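Local coordinates for PlyP35 (PDB 6S3Y), which probably anchors a phage endolysin to the Listeria cell wall through this cell wall binding region, bringing the enzyme to its substrate, at residues F129-R133 and Y134-I138; I100-K103 and R104-G108; L120-A123 and S124-K127. One frame throughout, in Å; residues are numbered along the deposited sequence.

Contact 1 of 3, residues F129-R133 and Y134-I138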
loop_
_atom_site.group_PDB
_atom_site.type_symbol
_atom_site.label_atom_id
_atom_site.label_comp_id
_atom_site.label_asym_id
_atom_site.label_seq_id
_atom_site.Cartn_x
_atom_site.Cartn_y
_atom_site.Cartn_z
ATOM N N PHE A 129 -3.012 7.273 -14.457
ATOM C CA PHE A 129 -3.216 6.467 -13.234
ATOM C C PHE A 129 -3.136 7.405 -12.025
ATOM O O PHE A 129 -2.667 8.555 -12.152
ATOM C CB PHE A 129 -2.226 5.305 -13.191
ATOM C CG PHE A 129 -2.506 4.235 -14.204
ATOM C CD1 PHE A 129 -2.220 4.438 -15.551
ATOM C CD2 PHE A 129 -3.100 3.025 -13.828
ATOM C CE1 PHE A 129 -2.520 3.466 -16.488
ATOM C CE2 PHE A 129 -3.357 2.034 -14.764
ATOM C CZ PHE A 129 -3.081 2.272 -16.089
ATOM N N TYR A 130 -3.647 6.930 -10.886
ATOM C CA TYR A 130 -3.737 7.736 -9.646
ATOM C C TYR A 130 -3.093 6.961 -8.503
ATOM O O TYR A 130 -3.272 5.726 -8.418
ATOM C CB TYR A 130 -5.201 8.076 -9.343
ATOM C CG TYR A 130 -5.862 8.839 -10.459
ATOM C CD1 TYR A 130 -5.645 10.199 -10.613
ATOM C CD2 TYR A 130 -6.675 8.186 -11.372
ATOM C CE1 TYR A 130 -6.222 10.897 -11.662
ATOM C CE2 TYR A 130 -7.250 8.873 -12.434
ATOM C CZ TYR A 130 -7.055 10.232 -12.553
ATOM O OH TYR A 130 -7.620 10.891 -13.597
ATOM N N ILE A 131 -2.360 7.704 -7.672
ATOM C CA ILE A 131 -1.686 7.179 -6.454
ATOM C C ILE A 131 -2.061 8.107 -5.300
ATOM O O ILE A 131 -1.987 9.325 -5.415
ATOM C CB ILE A 131 -0.167 7.027 -6.674
ATOM C CG1 ILE A 131 0.489 6.318 -5.483
ATOM C CG2 ILE A 131 0.490 8.360 -7.000
ATOM C CD1 ILE A 131 1.964 5.960 -5.701
ATOM N N PRO A 132 -2.488 7.553 -4.146
ATOM C CA PRO A 132 -2.762 8.369 -2.960
ATOM C C PRO A 132 -1.462 8.814 -2.269
ATOM O O PRO A 132 -0.436 8.141 -2.387
ATOM C CB PRO A 132 -3.587 7.415 -2.096
ATOM C CG PRO A 132 -3.049 6.041 -2.454
ATOM C CD PRO A 132 -2.724 6.117 -3.923
ATOM N N ARG A 133 -1.543 9.937 -1.545
ATOM C CA ARG A 133 -0.395 10.611 -0.900
ATOM C C ARG A 133 0.413 9.642 -0.042
ATOM O O ARG A 133 1.665 9.752 -0.035
ATOM C CB ARG A 133 -0.890 11.790 -0.038
ATOM C CG ARG A 133 0.220 12.630 0.562
ATOM C CD ARG A 133 1.160 13.222 -0.475
ATOM N NE ARG A 133 2.290 13.909 0.137
ATOM C CZ ARG A 133 3.370 13.296 0.604
ATOM N NH1 ARG A 133 3.527 11.987 0.482
ATOM N NH2 ARG A 133 4.296 14.022 1.193
ATOM N N TYR A 134 -0.247 8.709 0.640
ATOM C CA TYR A 134 0.390 7.881 1.701
ATOM C C TYR A 134 1.326 6.834 1.107
ATOM O O TYR A 134 2.043 6.197 1.861
ATOM C CB TYR A 134 -0.659 7.267 2.657
ATOM C CG TYR A 134 -1.538 6.188 2.089
ATOM C CD1 TYR A 134 -1.124 4.871 2.057
ATOM C CD2 TYR A 134 -2.837 6.457 1.670
ATOM C CE1 TYR A 134 -1.935 3.861 1.564
ATOM C CE2 TYR A 134 -3.661 5.453 1.190
ATOM C CZ TYR A 134 -3.206 4.159 1.112
ATOM O OH TYR A 134 -4.029 3.166 0.656
HETATM N N MSE A 135 1.363 6.671 -0.218
HETATM C CA MSE A 135 2.194 5.615 -0.795
HETATM C C MSE A 135 3.548 6.131 -1.292
HETATM O O MSE A 135 4.340 5.326 -1.798
HETATM C CB MSE A 135 1.464 4.894 -1.928
HETATM C CG MSE A 135 0.283 4.094 -1.437
HETATM SE SE MSE A 135 -0.538 3.033 -2.831
HETATM C CE MSE A 135 -1.185 1.557 -1.823
ATOM N N PHE A 136 3.831 7.422 -1.126
ATOM C CA PHE A 136 5.096 7.943 -1.634
ATOM C C PHE A 136 5.650 9.056 -0.722
ATOM O O PHE A 136 4.912 9.656 0.090
ATOM C CB PHE A 136 4.936 8.470 -3.072
ATOM C CG PHE A 136 4.003 9.642 -3.251
ATOM C CD1 PHE A 136 4.434 10.940 -3.030
ATOM C CD2 PHE A 136 2.698 9.451 -3.686
ATOM C CE1 PHE A 136 3.571 12.017 -3.229
ATOM C CE2 PHE A 136 1.843 10.531 -3.881
ATOM C CZ PHE A 136 2.262 11.814 -3.648
ATOM N N ASP A 137 6.940 9.340 -0.906
ATOM C CA ASP A 137 7.636 10.503 -0.296
ATOM C C ASP A 137 8.006 11.519 -1.389
ATOM O O ASP A 137 8.187 11.135 -2.550
ATOM C CB ASP A 137 8.860 10.036 0.485
ATOM C CG ASP A 137 8.524 9.319 1.788
ATOM O OD1 ASP A 137 7.538 9.741 2.484
ATOM O OD2 ASP A 137 9.233 8.353 2.090
ATOM N N ILE A 138 8.127 12.768 -0.991
ATOM C CA ILE A 138 8.643 13.898 -1.783
ATOM C C ILE A 138 10.008 14.266 -1.187
ATOM O O ILE A 138 10.035 14.733 -0.007
ATOM C CB ILE A 138 7.656 15.077 -1.736
ATOM C CG1 ILE A 138 6.244 14.685 -2.223
ATOM C CG2 ILE A 138 8.253 16.275 -2.478
ATOM C CD1 ILE A 138 5.217 15.718 -1.908
HETATM O O HOH W 1 5.469 11.583 2.642
HETATM O O HOH W 2 7.325 13.280 1.842
#
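Pro132 packs against both Tyr134 and Met135, the latter present as selenomethionine. Its CG approaches the Tyr134 ring obliquely in an off-centre CH-pi contact, 3.7 Å from CE2 of Tyr134. CD of Pro132 is 3.9 Å from SE of Met135. Ile131 lies on the buried side of the turn. Its CG1 meets CB of Met135, and its CG2 sits 4.0 Å from CE2 of Phe136. The Phe136 ring turns back under the turn because its CG stands between the backbone N and carbonyl carbon (chi1 63°). One ring face then receives O of Arg133 over its centre. Met135 N donates to Pro132 O over 3.2 Å. A weak bond from Phe136 N to Arg133 O follows. This 3-10 turn joins strand 128-132 to strand 136-137, as in SH3 domains, where such a turn precedes the last strand. Strand 6-17 pairs with 136-137, and Tyr134 OH bonds to Phe22 O. The solvent side belongs to Arg133. Its guanidinium runs almost parallel to the Phe136 ring, with planes 10° apart. NH1 of Arg133 makes a short but bent, weak bond to Phe136 O, 2.7 Å away at the guanidinium edge. Ile138 CD1 lies over one guanidinium face, 3.7 Å from Arg133 NH2. Two waters link this group onward, one to Asp137 OD1 and the other to Ile138 N.

Contact 2 of 3, residues I100-K103 and R104-G108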
loop_
_atom_site.group_PDB
_atom_site.type_symbol
_atom_site.label_atom_id
_atom_site.label_comp_id
_atom_site.label_asym_id
_atom_site.label_seq_id
_atom_site.Cartn_x
_atom_site.Cartn_y
_atom_site.Cartn_z
ATOM N N ILE A 100 -1.540 -0.918 -11.521
ATOM C CA ILE A 100 -0.104 -1.262 -11.749
ATOM C C ILE A 100 0.569 -1.389 -10.380
ATOM O O ILE A 100 0.427 -0.473 -9.562
ATOM C CB ILE A 100 0.562 -0.197 -12.632
ATOM C CG1 ILE A 100 -0.171 -0.046 -13.985
ATOM C CG2 ILE A 100 2.034 -0.505 -12.807
ATOM C CD1 ILE A 100 0.278 1.171 -14.790
ATOM N N ASN A 101 1.276 -2.499 -10.183
ATOM C CA ASN A 101 2.179 -2.746 -9.036
ATOM C C ASN A 101 3.404 -1.841 -9.224
ATOM O O ASN A 101 4.128 -2.054 -10.209
ATOM C CB ASN A 101 2.532 -4.234 -8.940
ATOM C CG ASN A 101 3.425 -4.543 -7.753
ATOM O OD1 ASN A 101 4.393 -3.828 -7.525
ATOM N ND2 ASN A 101 3.125 -5.595 -6.992
ATOM N N LEU A 102 3.594 -0.835 -8.367
ATOM C CA LEU A 102 4.800 0.020 -8.378
ATOM C C LEU A 102 5.833 -0.542 -7.385
ATOM O O LEU A 102 5.537 -0.624 -6.172
ATOM C CB LEU A 102 4.401 1.449 -8.035
ATOM C CG LEU A 102 3.390 2.085 -8.988
ATOM C CD1 LEU A 102 2.988 3.487 -8.529
ATOM C CD2 LEU A 102 3.959 2.170 -10.390
ATOM N N LYS A 103 7.018 -0.884 -7.879
ATOM C CA LYS A 103 8.128 -1.459 -7.071
ATOM C C LYS A 103 8.498 -0.486 -5.964
ATOM O O LYS A 103 8.419 0.754 -6.182
ATOM C CB LYS A 103 9.331 -1.802 -7.968
ATOM C CG LYS A 103 9.864 -3.201 -7.827
ATOM C CD LYS A 103 11.263 -3.407 -8.432
ATOM C CE LYS A 103 11.639 -4.867 -8.330
ATOM N NZ LYS A 103 11.882 -5.303 -6.930
ATOM N N ARG A 104 8.867 -1.003 -4.789
ATOM C CA ARG A 104 9.438 -0.131 -3.726
ATOM C C ARG A 104 10.556 0.704 -4.358
ATOM O O ARG A 104 11.315 0.141 -5.115
ATOM C CB ARG A 104 9.938 -0.959 -2.539
ATOM C CG ARG A 104 10.992 -1.988 -2.903
ATOM C CD ARG A 104 11.112 -2.957 -1.725
ATOM N NE ARG A 104 12.530 -3.225 -1.416
ATOM C CZ ARG A 104 13.169 -4.284 -1.791
ATOM N NH1 ARG A 104 12.532 -5.265 -2.427
ATOM N NH2 ARG A 104 14.436 -4.409 -1.472
ATOM N N GLY A 105 10.610 1.993 -4.058
ATOM C CA GLY A 105 11.644 2.907 -4.577
ATOM C C GLY A 105 11.370 3.398 -5.991
ATOM O O GLY A 105 12.185 4.171 -6.491
ATOM N N PHE A 106 10.259 3.011 -6.619
ATOM C CA PHE A 106 9.843 3.556 -7.943
ATOM C C PHE A 106 9.948 5.080 -7.922
ATOM O O PHE A 106 9.379 5.700 -7.009
ATOM C CB PHE A 106 8.415 3.130 -8.307
ATOM C CG PHE A 106 7.957 3.586 -9.674
ATOM C CD1 PHE A 106 8.234 2.821 -10.797
ATOM C CD2 PHE A 106 7.265 4.781 -9.835
ATOM C CE1 PHE A 106 7.836 3.241 -12.063
ATOM C CE2 PHE A 106 6.849 5.189 -11.091
ATOM C CZ PHE A 106 7.143 4.425 -12.206
ATOM N N LYS A 107 10.631 5.652 -8.908
ATOM C CA LYS A 107 10.810 7.121 -9.043
ATOM C C LYS A 107 9.808 7.641 -10.076
ATOM O O LYS A 107 9.804 7.138 -11.197
ATOM C CB LYS A 107 12.254 7.453 -9.454
ATOM C CG LYS A 107 13.355 6.934 -8.519
ATOM C CD LYS A 107 13.182 7.400 -7.089
ATOM C CE LYS A 107 14.332 7.047 -6.155
ATOM N NZ LYS A 107 14.358 5.608 -5.778
ATOM N N GLY A 108 8.949 8.570 -9.703
ATOM C CA GLY A 108 7.901 9.058 -10.611
ATOM C C GLY A 108 7.800 10.559 -10.608
ATOM O O GLY A 108 8.469 11.200 -9.764
#
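Lys103 O accepts a hydrogen bond from Phe106 N at 2.9 Å. This bond closes a type II beta turn over Arg104 and Gly105. Gly105 takes the third place of the turn, with a positive phi of 81°. Its own O is held on a lone pair by Lys107 NZ, 2.7 Å away, so the Lys107 side chain folds back over the turn. The turn passes the chain between two sheets of the SH3-like fold. Strand 99-103 pairs with strand 78-89, while strand 107-110 pairs with strand 6-17. On the inner side, Leu102 meets Phe106. CD2 of Leu102 stands over the centre of the Phe106 ring, 4.1 Å from the centroid and 3° off the normal, a CH-pi contact. CG of Phe106 is anti to its backbone N (chi1 -177°), which swings the ring under Leu102. Ile10 of strand 6-17 touches both side chains. The outer side carries like charges: Lys103 NZ is 4.5 Å from Arg104 NH1. Arg104 NE also has a long, weak ion pair with Asp12, which probably eases this repulsion.

Contact 3 of 3, residues L120-A123 and S124-K127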
loop_
_atom_site.group_PDB
_atom_site.type_symbol
_atom_site.label_atom_id
_atom_site.label_comp_id
_atom_site.label_asym_id
_atom_site.label_seq_id
_atom_site.Cartn_x
_atom_site.Cartn_y
_atom_site.Cartn_z
ATOM N N LEU A 120 -0.414 10.120 -12.484
ATOM C CA LEU A 120 0.803 9.539 -13.100
ATOM C C LEU A 120 0.463 9.308 -14.577
ATOM O O LEU A 120 -0.421 8.440 -14.864
ATOM C CB LEU A 120 1.183 8.221 -12.431
ATOM C CG LEU A 120 1.549 8.324 -10.954
ATOM C CD1 LEU A 120 1.793 6.941 -10.335
ATOM C CD2 LEU A 120 2.768 9.190 -10.772
ATOM N N TYR A 121 1.146 10.046 -15.457
ATOM C CA TYR A 121 1.044 9.851 -16.911
ATOM C C TYR A 121 2.161 8.890 -17.340
ATOM O O TYR A 121 3.351 9.270 -17.270
ATOM C CB TYR A 121 1.147 11.173 -17.675
ATOM C CG TYR A 121 0.988 10.925 -19.165
ATOM C CD1 TYR A 121 -0.281 10.755 -19.717
ATOM C CD2 TYR A 121 2.076 10.794 -20.023
ATOM C CE1 TYR A 121 -0.462 10.570 -21.083
ATOM C CE2 TYR A 121 1.918 10.539 -21.376
ATOM C CZ TYR A 121 0.644 10.454 -21.920
ATOM O OH TYR A 121 0.481 10.249 -23.271
ATOM N N PHE A 122 1.789 7.710 -17.818
ATOM C CA PHE A 122 2.733 6.687 -18.354
ATOM C C PHE A 122 2.809 6.827 -19.889
ATOM O O PHE A 122 1.790 6.630 -20.531
ATOM C CB PHE A 122 2.262 5.303 -17.914
ATOM C CG PHE A 122 2.512 5.010 -16.458
ATOM C CD1 PHE A 122 3.784 4.691 -16.013
ATOM C CD2 PHE A 122 1.501 5.131 -15.525
ATOM C CE1 PHE A 122 4.024 4.454 -14.666
ATOM C CE2 PHE A 122 1.734 4.870 -14.175
ATOM C CZ PHE A 122 2.997 4.555 -13.753
ATOM N N ALA A 123 3.956 7.219 -20.439
ATOM C CA ALA A 123 4.237 7.326 -21.893
ATOM C C ALA A 123 3.674 6.109 -22.661
ATOM O O ALA A 123 2.832 6.326 -23.562
ATOM C CB ALA A 123 5.723 7.475 -22.117
ATOM N N SER A 124 4.063 4.890 -22.284
ATOM C CA SER A 124 3.669 3.635 -22.997
ATOM C C SER A 124 2.144 3.435 -22.975
ATOM O O SER A 124 1.621 2.765 -23.847
ATOM C CB SER A 124 4.365 2.445 -22.409
ATOM O OG SER A 124 3.923 2.253 -21.075
ATOM N N ARG A 125 1.455 3.998 -22.000
ATOM C CA ARG A 125 -0.028 3.897 -21.836
ATOM C C ARG A 125 -0.606 5.213 -22.377
ATOM O O ARG A 125 0.183 6.167 -22.559
ATOM C CB ARG A 125 -0.395 3.717 -20.357
ATOM C CG ARG A 125 0.473 2.721 -19.621
ATOM C CD ARG A 125 0.186 1.327 -20.082
ATOM N NE ARG A 125 -1.220 1.024 -19.965
ATOM C CZ ARG A 125 -1.772 0.255 -19.018
ATOM N NH1 ARG A 125 -1.040 -0.266 -18.024
ATOM N NH2 ARG A 125 -3.081 0.033 -19.083
ATOM N N LYS A 126 -1.875 5.282 -22.713
ATOM C CA LYS A 126 -2.483 6.572 -23.143
ATOM C C LYS A 126 -3.513 6.957 -22.078
ATOM O O LYS A 126 -4.618 7.439 -22.404
ATOM C CB LYS A 126 -3.044 6.440 -24.557
ATOM C CG LYS A 126 -3.970 5.253 -24.744
ATOM C CD LYS A 126 -4.321 4.976 -26.191
ATOM C CE LYS A 126 -4.827 3.561 -26.381
ATOM N NZ LYS A 126 -5.477 3.397 -27.696
ATOM N N LYS A 127 -3.148 6.785 -20.824
ATOM C CA LYS A 127 -4.087 6.941 -19.698
ATOM C C LYS A 127 -3.409 7.468 -18.453
ATOM O O LYS A 127 -2.242 7.112 -18.270
ATOM C CB LYS A 127 -4.483 5.545 -19.281
ATOM C CG LYS A 127 -5.969 5.351 -19.291
ATOM C CD LYS A 127 -6.572 4.082 -18.795
ATOM C CE LYS A 127 -5.820 2.771 -18.770
ATOM N NZ LYS A 127 -6.815 1.773 -18.315
#
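Arg125 folds its side chain against Phe122 at the tip of a hairpin loop. Its CB lies 3.6 Å from Phe122 O and also touches Phe122 CB. The next atom, CG of Arg125, packs 3.6 Å from CB of Phe122. CG is placed beside the backbone N, anti to the carbonyl carbon (chi1 -44°). The chain then bends twice, at chi2 and chi3, and leaves Phe122 behind. NH1 of Arg125 packs against CD1 of Ile100, on strand 99-103. NH2 forms a salt bridge with Asp98. The backbone beneath is a type I beta turn from Phe122 to Arg125. Its closing bond, Arg125 N to Phe122 O, spans 3.0 Å but is weak, bent to 134°. The turn begins the loop that joins strand 117-121 to strand 128-132, an antiparallel pair. Tyr121 reaches forward, alongside the loop toward its tip. A chi1 of -178° extends the side chain that way, and its OH ends 4.2 Å from Arg125 O, too far for a hydrogen bond. The Phe122 ring heads away from the loop toward Ile100 and Cys88. Lys127 carries its NZ to Asp90 and Asp98. The loop therefore relies little on polar bonds between its own halves. Arg125 and Lys127 share Asp98, and two positive partners would probably keep that carboxylate ionised. The charges tie the loop to the one between strands 78-89 and 99-103, while the arginine's first carbons pack on Phe122.

In the fold
Along the chain the order is contact 2, contact 3, contact 1, all in its C-terminal part. Centres of contacts 1 and 2 are about 10 Å apart, those of 2 and 3 about 14 Å, and those of 1 and 3 about 16 Å. Strands 117-121 and 128-132 pair, joining contact 3 to contact 1. Strands 107-110 and 136-137 both pair with strand 6-17, from the N-terminal end of the chain, which completes the packing. Ile131, Leu102 and Leu120 bring the three together in one hydrophobic core. Contacts 1 and 2 carry the chain from one sheet to another, whereas contact 3 closes a hairpin within one sheet. This is consistent with an SH3-like fold.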